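Local structure of PA-I Galactophilic Lectin (Enterobacter cloacae, 6YGQ) at residues Q89-G93 and N94-P98; N101-Y104 and R105-V108. The protein probably binds galactose-type sugars in a calcium-dependent way, as a lectin domain related to PA-IL. All coordinates share one frame; numbering follows the deposited sequence.

How the contacts relate
Contact 1 (89-93 with 94-98) closes a beta hairpin at one edge of the four-stranded sheet; contact 2 (101-104 with 105-108) lies on the next strand, 102-107, which pairs with strand 49-59 of the other sheet. Their centres are about 12 Å apart, and Tyr-97 of contact 1 meets Trp-106 of contact 2, while Leu-92 packs on Val-108. Contact 1 is partly buried, with Ala-90 and Leu-92 turned inward, and rests mainly on cross-strand backbone hydrogen bonds. Contact 2 is a surface contact without backbone hydrogen bonds between its halves: cation-pi and CH-pi packing carries it, with one weak hydrogen bond, and its tyrosine and arginine continue into the second subunit.

Contact 1 of 2, residues Q89-G93 and N94-P98; sequences QARLG and NENYP
Tyr-97 lays its ring alongside the opposite strand, with CE1 4.1 Å from CB of Leu-92 and the ring edge turned to the Leu-92 carbonyl oxygen. A water in the ring plane donates to Leu-92 O at 2.7 Å. On the same face, Ala-90 CB lies 4.4 Å from Tyr-97 CB. The backbone forms a two-residue beta hairpin closed by a type I' turn from Leu-92 to Glu-95, with Gly-93 and Asn-94 both at positive phi. Ala-90 and Tyr-97 are a hydrogen-bonded pair; Ala-90 N reaches Tyr-97 O at 2.8 Å and nearly straight (173°), and the return bond is equally short. Nearer the turn, Leu-92 N donates to Glu-95 O at 3.0 Å. On the other face of the hairpin, Arg-91 and Asn-96 run side by side. Arg-91 NH1 donates to Asn-96 OD1 at 3.1 Å, the amide and guanidinium planes being 60° apart and the donor tilted from the carbonyl plane. The bend at chi2 puts Arg-91 CD 3.2 Å from Asn-96 OD1, and the one at chi3 turns the guanidinium back to it. The same guanidinium makes a cation-pi contact with Phe-117 of strand 112-118.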
# COMPACT_ATOMS: atom_id res chain seq x y z
N GLN A 89 -7.68 -8.47 3.64
CA GLN A 89 -7.33 -9.50 4.60
C GLN A 89 -7.12 -10.81 3.85
O GLN A 89 -7.51 -10.96 2.69
CB GLN A 89 -8.42 -9.66 5.66
CG GLN A 89 -8.94 -8.32 6.18
CD GLN A 89 -9.31 -8.35 7.64
OE1 GLN A 89 -9.56 -9.42 8.21
NE2 GLN A 89 -9.36 -7.18 8.26
N ALA A 90 -6.46 -11.74 4.53
CA ALA A 90 -6.22 -13.08 4.03
C ALA A 90 -7.06 -14.06 4.84
O ALA A 90 -7.24 -13.88 6.05
CB ALA A 90 -4.74 -13.44 4.12
N ARG A 91 -7.58 -15.07 4.16
CA ARG A 91 -8.29 -16.17 4.81
C ARG A 91 -7.53 -17.45 4.52
O ARG A 91 -7.21 -17.74 3.37
CB ARG A 91 -9.74 -16.27 4.33
CG ARG A 91 -10.52 -17.38 5.03
CD ARG A 91 -11.91 -16.91 5.45
NE ARG A 91 -12.68 -16.38 4.32
CZ ARG A 91 -13.29 -15.20 4.30
NH1 ARG A 91 -13.23 -14.38 5.34
NH2 ARG A 91 -13.96 -14.82 3.22
N LEU A 92 -7.24 -18.20 5.58
CA LEU A 92 -6.44 -19.42 5.48
C LEU A 92 -6.89 -20.33 6.61
O LEU A 92 -6.82 -19.94 7.78
CB LEU A 92 -4.95 -19.10 5.59
CG LEU A 92 -3.95 -20.24 5.44
CD1 LEU A 92 -3.82 -20.69 4.00
CD2 LEU A 92 -2.59 -19.80 5.99
N GLY A 93 -7.39 -21.51 6.27
CA GLY A 93 -7.84 -22.44 7.30
C GLY A 93 -8.91 -21.88 8.21
O GLY A 93 -8.84 -22.07 9.43
N ASN A 94 -9.88 -21.17 7.65
CA ASN A 94 -11.02 -20.62 8.37
C ASN A 94 -10.63 -19.57 9.41
O ASN A 94 -11.38 -19.32 10.35
CB ASN A 94 -11.83 -21.74 9.05
CG ASN A 94 -12.79 -22.41 8.10
OD1 ASN A 94 -12.59 -23.56 7.71
ND2 ASN A 94 -13.83 -21.69 7.70
N GLU A 95 -9.47 -18.95 9.24
CA GLU A 95 -9.04 -17.85 10.09
C GLU A 95 -8.66 -16.67 9.21
O GLU A 95 -8.15 -16.84 8.10
CB GLU A 95 -7.87 -18.24 10.99
CG GLU A 95 -8.21 -19.32 12.01
CD GLU A 95 -9.23 -18.86 13.04
OE1 GLU A 95 -10.05 -19.70 13.47
OE2 GLU A 95 -9.20 -17.67 13.41
N ASN A 96 -8.91 -15.46 9.72
CA ASN A 96 -8.63 -14.23 8.99
C ASN A 96 -7.37 -13.58 9.53
O ASN A 96 -7.13 -13.57 10.75
CB ASN A 96 -9.81 -13.26 9.10
CG ASN A 96 -11.09 -13.84 8.52
OD1 ASN A 96 -11.06 -14.60 7.55
ND2 ASN A 96 -12.22 -13.48 9.11
N TYR A 97 -6.56 -13.05 8.62
CA TYR A 97 -5.32 -12.37 8.95
C TYR A 97 -5.29 -11.01 8.26
O TYR A 97 -5.64 -10.92 7.07
CB TYR A 97 -4.10 -13.19 8.51
CG TYR A 97 -4.04 -14.57 9.11
CD1 TYR A 97 -4.73 -15.63 8.54
CD2 TYR A 97 -3.29 -14.82 10.25
CE1 TYR A 97 -4.68 -16.90 9.09
CE2 TYR A 97 -3.23 -16.08 10.81
CZ TYR A 97 -3.93 -17.12 10.22
OH TYR A 97 -3.87 -18.38 10.77
N PRO A 98 -4.87 -9.96 8.95
CA PRO A 98 -4.78 -8.65 8.28
C PRO A 98 -3.66 -8.65 7.25
O PRO A 98 -2.62 -9.29 7.45
CB PRO A 98 -4.49 -7.68 9.43
CG PRO A 98 -3.75 -8.52 10.43
CD PRO A 98 -4.32 -9.92 10.32
O HOH W 1 -4.93 -20.30 9.68

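Contact 2 of 2, residues N101-Y104 and R105-V108; sequences NHKY and RWSV
At the corner of strand 102-107, where the chain swings round at Arg-105, two pairs of side chains meet: Lys-103 with Trp-106, and Tyr-104 with Arg-105. Lys-103 reaches over one face of the indole, its CD 3.6 Å from Trp-106 CD2 and offset toward the rim of the ring system. NZ continues over the same face, 3.8 Å from the centroid of the five-membered ring and 17° off its normal, a cation-pi contact to which the CD methylene adds a CH-pi one. With CG anti to the backbone N (chi1 -154°), the lysine chain leads toward the indole; its bends at chi3 and chi4 then fold CE and NZ over the pyrrole part. In this beta-rich lectin domain the strand pairs antiparallel with strand 49-59: Lys-103 with Ile-52 before the corner, Trp-106 with Ile-50 after it, while Arg-105 N donates to Thr-51 OG1. The corner residue, Arg-105, has positive phi. Its side chain runs alongside Tyr-104, both pointing the same way. Arg-105 CG sits over the centre of the phenol, 3.8 Å from its centroid, in a CH-pi contact, and CD lies 3.7 Å from Tyr-104 CE2. The extended chain from CG to NE then carries NE to Tyr-104 OH at 3.3 Å, a weak hydrogen bond, with the guanidinium plane steeply inclined to the ring (82°). Stronger partners for both polar ends lie across the subunit interface: Arg-105 NH2 forms a salt bridge with Glu-139 of the second subunit, and Tyr-104 OH hydrogen-bonds Glu-139 and Asn-23 of that subunit.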
# COMPACT_ATOMS: atom_id res chain seq x y z
N ASN A 101 -1.87 -2.84 2.92
CA ASN A 101 -1.10 -2.57 1.72
C ASN A 101 -0.06 -3.64 1.46
O ASN A 101 0.32 -3.88 0.31
CB ASN A 101 -0.38 -1.22 1.82
CG ASN A 101 -1.31 -0.04 1.86
OD1 ASN A 101 -2.51 -0.16 1.60
ND2 ASN A 101 -0.76 1.13 2.18
N HIS A 102 0.46 -4.26 2.52
CA HIS A 102 1.56 -5.19 2.35
C HIS A 102 1.73 -6.03 3.60
O HIS A 102 1.59 -5.54 4.72
CB HIS A 102 2.87 -4.45 2.03
CG HIS A 102 3.13 -3.27 2.91
ND1 HIS A 102 3.67 -3.39 4.18
CD2 HIS A 102 2.95 -1.95 2.71
CE1 HIS A 102 3.79 -2.19 4.72
NE2 HIS A 102 3.36 -1.29 3.85
N LYS A 103 2.02 -7.31 3.39
CA LYS A 103 2.44 -8.22 4.45
C LYS A 103 3.76 -8.83 4.01
O LYS A 103 3.79 -9.70 3.13
CB LYS A 103 1.39 -9.30 4.72
CG LYS A 103 1.46 -9.85 6.12
CD LYS A 103 0.41 -10.92 6.35
CE LYS A 103 -0.19 -10.81 7.75
NZ LYS A 103 0.82 -10.92 8.84
N TYR A 104 4.86 -8.38 4.61
CA TYR A 104 6.20 -8.66 4.12
C TYR A 104 6.82 -9.82 4.89
O TYR A 104 6.86 -9.80 6.13
CB TYR A 104 7.06 -7.40 4.25
CG TYR A 104 8.46 -7.52 3.71
CD1 TYR A 104 8.71 -7.64 2.35
CD2 TYR A 104 9.55 -7.47 4.57
CE1 TYR A 104 10.00 -7.73 1.86
CE2 TYR A 104 10.84 -7.56 4.09
CZ TYR A 104 11.06 -7.69 2.74
OH TYR A 104 12.34 -7.79 2.26
N ARG A 105 7.30 -10.82 4.15
CA ARG A 105 7.98 -11.98 4.72
C ARG A 105 7.13 -12.60 5.84
O ARG A 105 7.56 -12.75 6.98
CB ARG A 105 9.37 -11.60 5.23
CG ARG A 105 10.33 -11.25 4.12
CD ARG A 105 11.76 -11.11 4.62
NE ARG A 105 12.67 -10.84 3.51
CZ ARG A 105 13.16 -11.77 2.71
NH1 ARG A 105 12.85 -13.05 2.89
NH2 ARG A 105 13.98 -11.43 1.72
N TRP A 106 5.91 -12.97 5.46
CA TRP A 106 4.97 -13.58 6.39
C TRP A 106 5.26 -15.07 6.49
O TRP A 106 5.21 -15.79 5.49
CB TRP A 106 3.54 -13.35 5.89
CG TRP A 106 2.47 -13.93 6.76
CD1 TRP A 106 2.51 -14.11 8.11
CD2 TRP A 106 1.19 -14.40 6.33
NE1 TRP A 106 1.33 -14.66 8.55
CE2 TRP A 106 0.50 -14.85 7.47
CE3 TRP A 106 0.55 -14.48 5.09
CZ2 TRP A 106 -0.79 -15.37 7.41
CZ3 TRP A 106 -0.73 -15.01 5.03
CH2 TRP A 106 -1.39 -15.44 6.18
N SER A 107 5.57 -15.54 7.69
CA SER A 107 5.74 -16.97 7.89
C SER A 107 4.36 -17.59 8.05
O SER A 107 3.69 -17.39 9.08
CB SER A 107 6.63 -17.27 9.09
OG SER A 107 6.95 -18.66 9.13
N VAL A 108 3.94 -18.34 7.05
CA VAL A 108 2.57 -18.87 6.98
C VAL A 108 2.32 -19.75 8.20
O VAL A 108 3.12 -20.67 8.48
CB VAL A 108 2.37 -19.66 5.68
CG1 VAL A 108 0.97 -20.25 5.63
CG2 VAL A 108 2.62 -18.77 4.47